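Local coordinates for protein major centromere autoantigen B (Homo sapiens, PDB 1UFI) that probably binds centromeric DNA as a homodimer, with this domain joining the two copies, at residues A[17-20]-A[21-25]. Residues are numbered along the deposited sequence; the frame is centred on the assembly and turned at random.
Sequences AMVK and RYLTS
Thr24 folds its hydroxyl back one helical turn onto Lys20: OG1 donates to Lys20 O at 2.7 Å, while Thr24 N reaches the same oxygen at 2.9 Å from the opposite face of the carbonyl plane. A chi1 of 60° sets OG1 between the backbone N and carbonyl carbon of Thr24, which turns it toward that oxygen. Two donors thus grip one carbonyl where the helix gives out. A similar doubling follows at Tyr22 O, which accepts Ser25 N at 3.0 Å and, in the carbonyl plane on a lone pair, Ser25 OG at 2.7 Å. Further back, Met18 and Arg21 run side by side, SD 3.8 Å from Arg21 NH2; the exact placement of Met18 CE is doubtful. Val19 CG1 and Leu23 CD2 meet loosely at 4.4 Å, and Leu23 N bonds Val19 O nearly straight (169°). These contacts run along the C-terminal part of helix 9-23 into the following loop. Helices 9-23 and 30-49 form an antiparallel hairpin, joined here by a Lys20 NZ–Glu40 salt bridge and by Leu23 on Val32 and Ile36; at the dimer interface Tyr22 OH and Thr47 OG1 of the second subunit share a hydrogen bond, and Leu39 of that subunit meets Leu23.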
ATOM      1  N   ALA A  17       1.257  -4.107   6.144  1.00 15.68           N
ATOM      2  CA  ALA A  17       2.365  -4.987   6.514  1.00 16.37           C
ATOM      3  C   ALA A  17       2.436  -6.204   5.547  1.00 17.11           C
ATOM      4  O   ALA A  17       3.518  -6.601   5.126  1.00 17.85           O
ATOM      5  CB  ALA A  17       2.231  -5.422   8.012  1.00 17.31           C
ATOM      6  N   MET A  18       1.273  -6.716   5.176  1.00 16.20           N
ATOM      7  CA  MET A  18       1.194  -7.860   4.292  1.00 16.31           C
ATOM      8  C   MET A  18       1.542  -7.417   2.854  1.00 16.01           C
ATOM      9  O   MET A  18       2.200  -8.154   2.137  1.00 17.67           O
ATOM     10  CB  MET A  18      -0.222  -8.492   4.363  1.00 17.49           C
ATOM     11  CG  MET A  18      -0.504  -9.146   5.712  1.00 18.04           C
ATOM     12  SD  MET A  18       0.598 -10.567   6.030  1.00 21.84           S
ATOM     13  CE  MET A  18       1.305 -10.155   6.881  1.00 18.24           C
ATOM     14  N   VAL A  19       1.086  -6.243   2.422  1.00 15.25           N
ATOM     15  CA  VAL A  19       1.539  -5.676   1.126  1.00 16.65           C
ATOM     16  C   VAL A  19       3.091  -5.566   1.095  1.00 16.39           C
ATOM     17  O   VAL A  19       3.714  -5.912   0.066  1.00 18.01           O
ATOM     18  CB  VAL A  19       0.905  -4.259   0.830  1.00 14.84           C
ATOM     19  CG1 VAL A  19       1.530  -3.652  -0.445  1.00 17.16           C
ATOM     20  CG2 VAL A  19      -0.617  -4.307   0.774  1.00 15.50           C
ATOM     21  N   LYS A  20       3.700  -5.071   2.178  1.00 18.73           N
ATOM     22  CA  LYS A  20       5.152  -4.938   2.252  1.00 18.97           C
ATOM     23  C   LYS A  20       5.839  -6.347   2.221  1.00 19.86           C
ATOM     24  O   LYS A  20       6.871  -6.543   1.567  1.00 19.89           O
ATOM     25  CB  LYS A  20       5.524  -4.050   3.510  1.00 19.47           C
ATOM     26  CG  LYS A  20       7.035  -3.811   3.784  1.00 21.47           C
ATOM     27  CD  LYS A  20       7.182  -2.592   4.734  1.00 26.30           C
ATOM     28  CE  LYS A  20       6.668  -2.818   6.125  1.00 30.73           C
ATOM     29  NZ  LYS A  20       7.170  -1.705   7.048  1.00 33.19           N
ATOM     30  N   ARG A  21       5.213  -7.308   2.865  1.00 18.94           N
ATOM     31  CA  ARG A  21       5.747  -8.680   2.927  1.00 22.15           C
ATOM     32  C   ARG A  21       5.763  -9.271   1.536  1.00 20.37           C
ATOM     33  O   ARG A  21       6.731  -9.972   1.139  1.00 21.36           O
ATOM     34  CB  ARG A  21       4.910  -9.542   3.876  1.00 22.67           C
ATOM     35  CG  ARG A  21       5.071 -11.029   3.603  1.00 31.39           C
ATOM     36  CD  ARG A  21       4.720 -11.895   4.777  1.00 41.58           C
ATOM     37  NE  ARG A  21       4.780 -11.130   6.003  1.00 45.78           N
ATOM     38  CZ  ARG A  21       4.541 -11.609   7.213  1.00 46.04           C
ATOM     39  NH1 ARG A  21       5.264 -11.244   8.265  1.00 47.39           N
ATOM     40  NH2 ARG A  21       3.569 -12.478   7.361  1.00 46.16           N
ATOM     41  N   TYR A  22       4.708  -8.984   0.785  1.00 19.41           N
ATOM     42  CA  TYR A  22       4.600  -9.443  -0.591  1.00 18.32           C
ATOM     43  C   TYR A  22       5.673  -8.830  -1.504  1.00 19.26           C
ATOM     44  O   TYR A  22       6.470  -9.543  -2.180  1.00 20.16           O
ATOM     45  CB  TYR A  22       3.169  -9.240  -1.155  1.00 17.27           C
ATOM     46  CG  TYR A  22       3.039  -9.614  -2.604  1.00 17.76           C
ATOM     47  CD1 TYR A  22       2.877 -10.961  -2.967  1.00 21.58           C
ATOM     48  CD2 TYR A  22       3.116  -8.651  -3.612  1.00 17.29           C
ATOM     49  CE1 TYR A  22       2.789 -11.298  -4.265  1.00 20.57           C
ATOM     50  CE2 TYR A  22       2.977  -9.003  -4.952  1.00 16.50           C
ATOM     51  CZ  TYR A  22       2.868 -10.366  -5.233  1.00 19.31           C
ATOM     52  OH  TYR A  22       2.778 -10.748  -6.539  1.00 22.52           O
ATOM     53  N   LEU A  23       5.743  -7.528  -1.492  1.00 19.55           N
ATOM     54  CA  LEU A  23       6.652  -6.790  -2.341  1.00 19.65           C
ATOM     55  C   LEU A  23       8.098  -7.103  -2.050  1.00 19.95           C
ATOM     56  O   LEU A  23       8.866  -7.334  -2.993  1.00 19.56           O
ATOM     57  CB  LEU A  23       6.393  -5.296  -2.093  1.00 21.18           C
ATOM     58  CG  LEU A  23       6.115  -4.438  -3.300  1.00 25.50           C
ATOM     59  CD1 LEU A  23       5.807  -5.177  -4.641  1.00 23.76           C
ATOM     60  CD2 LEU A  23       5.113  -3.314  -2.890  1.00 23.86           C
ATOM     61  N   THR A  24       8.490  -7.099  -0.778  1.00 21.62           N
ATOM     62  CA  THR A  24       9.898  -7.403  -0.422  1.00 22.05           C
ATOM     63  C   THR A  24      10.216  -8.913  -0.542  1.00 22.54           C
ATOM     64  O   THR A  24      11.319  -9.329  -0.202  1.00 24.04           O
ATOM     65  CB  THR A  24      10.236  -6.928   1.026  1.00 22.59           C
ATOM     66  OG1 THR A  24       9.368  -7.601   1.937  1.00 24.38           O
ATOM     67  CG2 THR A  24       9.905  -5.486   1.183  1.00 24.62           C
ATOM     68  N   SER A  25       9.265  -9.727  -1.006  1.00 22.76           N
ATOM     69  CA  SER A  25       9.557 -11.170  -1.203  1.00 23.59           C
ATOM     70  C   SER A  25      10.253 -11.339  -2.567  1.00 24.30           C
ATOM     71  O   SER A  25      10.774 -12.460  -2.901  1.00 23.39           O
ATOM     72  CB  SER A  25       8.282 -12.022  -1.139  1.00 24.42           C
ATOM     73  OG  SER A  25       7.545 -11.992  -2.355  1.00 22.84           O
TER